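Local coordinates for replication initiator protein (Staphylococcus aureus subsp. aureus, PDB 4PTA) that probably initiates replication of multidrug-resistance plasmids by assembling on the plasmid replication origin, at residues Y63-V68 against P105-L110. Sequence-based numbering, arbitrary orientation.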
ATOM      1  N   TYR A  63     -18.534  11.416  -0.265  1.00 29.96           N
ATOM      2  CA  TYR A  63     -18.401  12.850  -0.529  1.00 40.93           C
ATOM      3  C   TYR A  63     -17.749  13.618   0.620  1.00 41.89           C
ATOM      4  O   TYR A  63     -17.419  13.043   1.655  1.00 40.39           O
ATOM      5  CB  TYR A  63     -19.756  13.477  -0.889  1.00 36.68           C
ATOM      6  CG  TYR A  63     -20.836  13.293   0.157  1.00 40.17           C
ATOM      7  CD1 TYR A  63     -20.865  14.080   1.304  1.00 36.87           C
ATOM      8  CD2 TYR A  63     -21.837  12.344  -0.012  1.00 43.06           C
ATOM      9  CE1 TYR A  63     -21.851  13.913   2.259  1.00 39.06           C
ATOM     10  CE2 TYR A  63     -22.827  12.172   0.936  1.00 31.52           C
ATOM     11  CZ  TYR A  63     -22.829  12.958   2.071  1.00 38.47           C
ATOM     12  OH  TYR A  63     -23.813  12.791   3.018  1.00 45.66           O
ATOM     13  N   PHE A  64     -17.561  14.920   0.422  1.00 45.04           N
ATOM     14  CA  PHE A  64     -16.964  15.774   1.443  1.00 48.35           C
ATOM     15  C   PHE A  64     -17.857  16.962   1.790  1.00 55.04           C
ATOM     16  O   PHE A  64     -18.505  17.541   0.918  1.00 53.14           O
ATOM     17  CB  PHE A  64     -15.588  16.281   0.998  1.00 43.45           C
ATOM     18  CG  PHE A  64     -14.563  15.196   0.832  1.00 49.40           C
ATOM     19  CD1 PHE A  64     -13.941  14.995  -0.388  1.00 48.49           C
ATOM     20  CD2 PHE A  64     -14.224  14.376   1.894  1.00 50.00           C
ATOM     21  CE1 PHE A  64     -12.999  14.001  -0.543  1.00 42.21           C
ATOM     22  CE2 PHE A  64     -13.284  13.378   1.741  1.00 48.12           C
ATOM     23  CZ  PHE A  64     -12.672  13.192   0.521  1.00 39.81           C
ATOM     24  N   ILE A  65     -17.883  17.314   3.070  1.00 56.53           N
ATOM     25  CA  ILE A  65     -18.565  18.515   3.533  1.00 50.67           C
ATOM     26  C   ILE A  65     -17.544  19.437   4.182  1.00 45.64           C
ATOM     27  O   ILE A  65     -17.342  19.399   5.395  1.00 53.50           O
ATOM     28  CB  ILE A  65     -19.673  18.183   4.550  1.00 55.44           C
ATOM     29  CG1 ILE A  65     -20.705  17.248   3.920  1.00 57.79           C
ATOM     30  CG2 ILE A  65     -20.340  19.453   5.046  1.00 53.92           C
ATOM     31  CD1 ILE A  65     -21.914  16.989   4.792  1.00 57.79           C
ATOM     32  N   TYR A  66     -16.893  20.258   3.366  1.00 50.68           N
ATOM     33  CA  TYR A  66     -15.812  21.112   3.842  1.00 56.40           C
ATOM     34  C   TYR A  66     -16.042  22.578   3.480  1.00 64.01           C
ATOM     35  O   TYR A  66     -16.386  22.900   2.341  1.00 65.91           O
ATOM     36  CB  TYR A  66     -14.472  20.631   3.278  1.00 57.72           C
ATOM     37  CG  TYR A  66     -13.994  19.314   3.853  1.00 56.33           C
ATOM     38  CD1 TYR A  66     -13.279  18.412   3.074  1.00 55.46           C
ATOM     39  CD2 TYR A  66     -14.246  18.977   5.177  1.00 56.07           C
ATOM     40  CE1 TYR A  66     -12.833  17.210   3.597  1.00 57.04           C
ATOM     41  CE2 TYR A  66     -13.807  17.777   5.707  1.00 56.77           C
ATOM     42  CZ  TYR A  66     -13.101  16.899   4.914  1.00 59.50           C
ATOM     43  OH  TYR A  66     -12.663  15.705   5.439  1.00 62.91           O
ATOM     44  N   THR A  67     -15.855  23.462   4.456  1.00 62.31           N
ATOM     45  CA  THR A  67     -15.993  24.895   4.228  1.00 64.94           C
ATOM     46  C   THR A  67     -14.743  25.440   3.549  1.00 66.12           C
ATOM     47  O   THR A  67     -13.801  24.697   3.275  1.00 74.72           O
ATOM     48  CB  THR A  67     -16.192  25.662   5.546  1.00 65.57           C
ATOM     49  OG1 THR A  67     -14.931  25.811   6.210  1.00 63.33           O
ATOM     50  CG2 THR A  67     -17.169  24.928   6.459  1.00 59.83           C
ATOM     51  N   VAL A  68     -14.733  26.740   3.283  1.00 70.43           N
ATOM     52  CA  VAL A  68     -13.567  27.372   2.683  1.00 77.36           C
ATOM     53  C   VAL A  68     -12.397  27.327   3.661  1.00 72.14           C
ATOM     54  O   VAL A  68     -11.236  27.288   3.252  1.00 76.70           O
ATOM     55  CB  VAL A  68     -13.845  28.836   2.301  1.00 84.08           C
ATOM     56  CG1 VAL A  68     -12.831  29.315   1.270  1.00 76.88           C
ATOM     57  CG2 VAL A  68     -15.263  28.984   1.767  1.00 84.17           C
ATOM     58  N   PRO A 105     -22.173  24.729   3.454  1.00 84.70           N
ATOM     59  CA  PRO A 105     -22.652  23.343   3.506  1.00 82.24           C
ATOM     60  C   PRO A 105     -22.399  22.597   2.197  1.00 67.76           C
ATOM     61  O   PRO A 105     -23.111  21.639   1.900  1.00 64.94           O
ATOM     62  CB  PRO A 105     -24.163  23.504   3.724  1.00 87.35           C
ATOM     63  CG  PRO A 105     -24.339  24.888   4.269  1.00 69.89           C
ATOM     64  CD  PRO A 105     -23.265  25.702   3.628  1.00 75.95           C
ATOM     65  N   ASN A 106     -21.401  23.031   1.432  1.00 59.65           N
ATOM     66  CA  ASN A 106     -21.113  22.449   0.120  1.00 63.69           C
ATOM     67  C   ASN A 106     -20.834  20.946   0.159  1.00 69.40           C
ATOM     68  O   ASN A 106     -20.363  20.416   1.165  1.00 72.21           O
ATOM     69  CB  ASN A 106     -19.910  23.142  -0.522  1.00 67.44           C
ATOM     70  CG  ASN A 106     -20.287  23.941  -1.753  1.00 73.02           C
ATOM     71  OD1 ASN A 106     -21.110  23.505  -2.560  1.00 79.32           O
ATOM     72  ND2 ASN A 106     -19.686  25.116  -1.903  1.00 87.67           N
ATOM     73  N   LEU A 107     -21.125  20.266  -0.948  1.00 50.45           N
ATOM     74  CA  LEU A 107     -20.738  18.868  -1.114  1.00 44.97           C
ATOM     75  C   LEU A 107     -19.697  18.709  -2.218  1.00 54.90           C
ATOM     76  O   LEU A 107     -19.894  19.164  -3.345  1.00 56.59           O
ATOM     77  CB  LEU A 107     -21.947  17.977  -1.410  1.00 42.61           C
ATOM     78  CG  LEU A 107     -22.898  17.668  -0.253  1.00 57.71           C
ATOM     79  CD1 LEU A 107     -23.508  16.285  -0.434  1.00 38.99           C
ATOM     80  CD2 LEU A 107     -22.176  17.757   1.077  1.00 55.54           C
ATOM     81  N   LEU A 108     -18.588  18.061  -1.880  1.00 48.42           N
ATOM     82  CA  LEU A 108     -17.531  17.788  -2.844  1.00 42.22           C
ATOM     83  C   LEU A 108     -17.451  16.292  -3.110  1.00 45.37           C
ATOM     84  O   LEU A 108     -17.465  15.487  -2.180  1.00 48.26           O
ATOM     85  CB  LEU A 108     -16.191  18.288  -2.312  1.00 46.64           C
ATOM     86  CG  LEU A 108     -16.138  19.764  -1.923  1.00 50.84           C
ATOM     87  CD1 LEU A 108     -15.023  20.023  -0.923  1.00 61.37           C
ATOM     88  CD2 LEU A 108     -15.966  20.619  -3.157  1.00 54.51           C
ATOM     89  N   TYR A 109     -17.385  15.925  -4.386  1.00 45.66           N
ATOM     90  CA  TYR A 109     -17.174  14.540  -4.783  1.00 39.05           C
ATOM     91  C   TYR A 109     -15.823  14.429  -5.464  1.00 36.99           C
ATOM     92  O   TYR A 109     -15.624  14.992  -6.538  1.00 36.02           O
ATOM     93  CB  TYR A 109     -18.257  14.074  -5.764  1.00 47.50           C
ATOM     94  CG  TYR A 109     -19.569  13.644  -5.138  1.00 45.32           C
ATOM     95  CD1 TYR A 109     -20.691  14.459  -5.207  1.00 59.92           C
ATOM     96  CD2 TYR A 109     -19.691  12.416  -4.500  1.00 40.99           C
ATOM     97  CE1 TYR A 109     -21.896  14.071  -4.647  1.00 51.26           C
ATOM     98  CE2 TYR A 109     -20.891  12.020  -3.933  1.00 43.29           C
ATOM     99  CZ  TYR A 109     -21.989  12.853  -4.010  1.00 54.47           C
ATOM    100  OH  TYR A 109     -23.187  12.469  -3.451  1.00 59.46           O
ATOM    101  N   LEU A 110     -14.888  13.721  -4.838  1.00 31.30           N
ATOM    102  CA  LEU A 110     -13.646  13.380  -5.518  1.00 26.07           C
ATOM    103  C   LEU A 110     -13.947  12.306  -6.555  1.00 28.98           C
ATOM    104  O   LEU A 110     -14.770  11.413  -6.325  1.00 24.84           O
ATOM    105  CB  LEU A 110     -12.585  12.875  -4.536  1.00 29.14           C
ATOM    106  CG  LEU A 110     -11.333  13.730  -4.326  1.00 30.25           C
ATOM    107  CD1 LEU A 110     -10.196  12.859  -3.843  1.00 31.99           C
ATOM    108  CD2 LEU A 110     -10.936  14.439  -5.602  1.00 31.59           C
TER
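Phe64 and Leu108 face each other across a single antiparallel beta bridge, a worked example of how one hydrogen-bonded pair can dock an otherwise irregular loop against a short strand. Two backbone bonds close the ring: Phe64 N donates to Leu108 O over 2.7 Å, and Leu108 N returns a straighter bond, 166° at the hydrogen, to a lone pair of Phe64 O at 2.8 Å. Weaker CA-H...O contacts continue the pairing toward Asn106, from Leu107 CA to Phe64 O and from Ile65 CA to Asn106 O.

The bridge sorts the side chains onto two faces. On one, Phe64 and Leu108 meet through their beta carbons, CB to CB 3.9 Å, while Leu110 CG meets the edge of the Phe64 ring, near its plane, at CE1. Leu108 also reaches Leu71 of helix 68-74, and Leu110 packs on helix 34-44; both helices fall within the range of a RepA family in the helix-turn-helix clan.

On the other face Tyr63 lies between Leu107 and Tyr109. Its CG sits between the backbone N and the carbonyl carbon (chi1 57°), a rotation that brings the ring over Leu107, whose CD1 stands 3.9 Å from the ring centroid, almost on the normal. Tyr63 CB sits over one face of the Tyr109 ring, displaced toward its rim, and the edge of the Tyr63 ring is turned to the face of Tyr109 in an offset edge-to-face pair with planes at 75°. Phe5 of the second subunit adds another edge-to-face contact to Tyr109, and Phe6 of that subunit packs on Leu110.

The chemistry thus divides the labour: reciprocal backbone bonds fix the register and satisfy the backbone N-H and C=O of both Phe64 and Leu108, while aliphatic and aromatic contacts, rather than charge, join the loop to the strand.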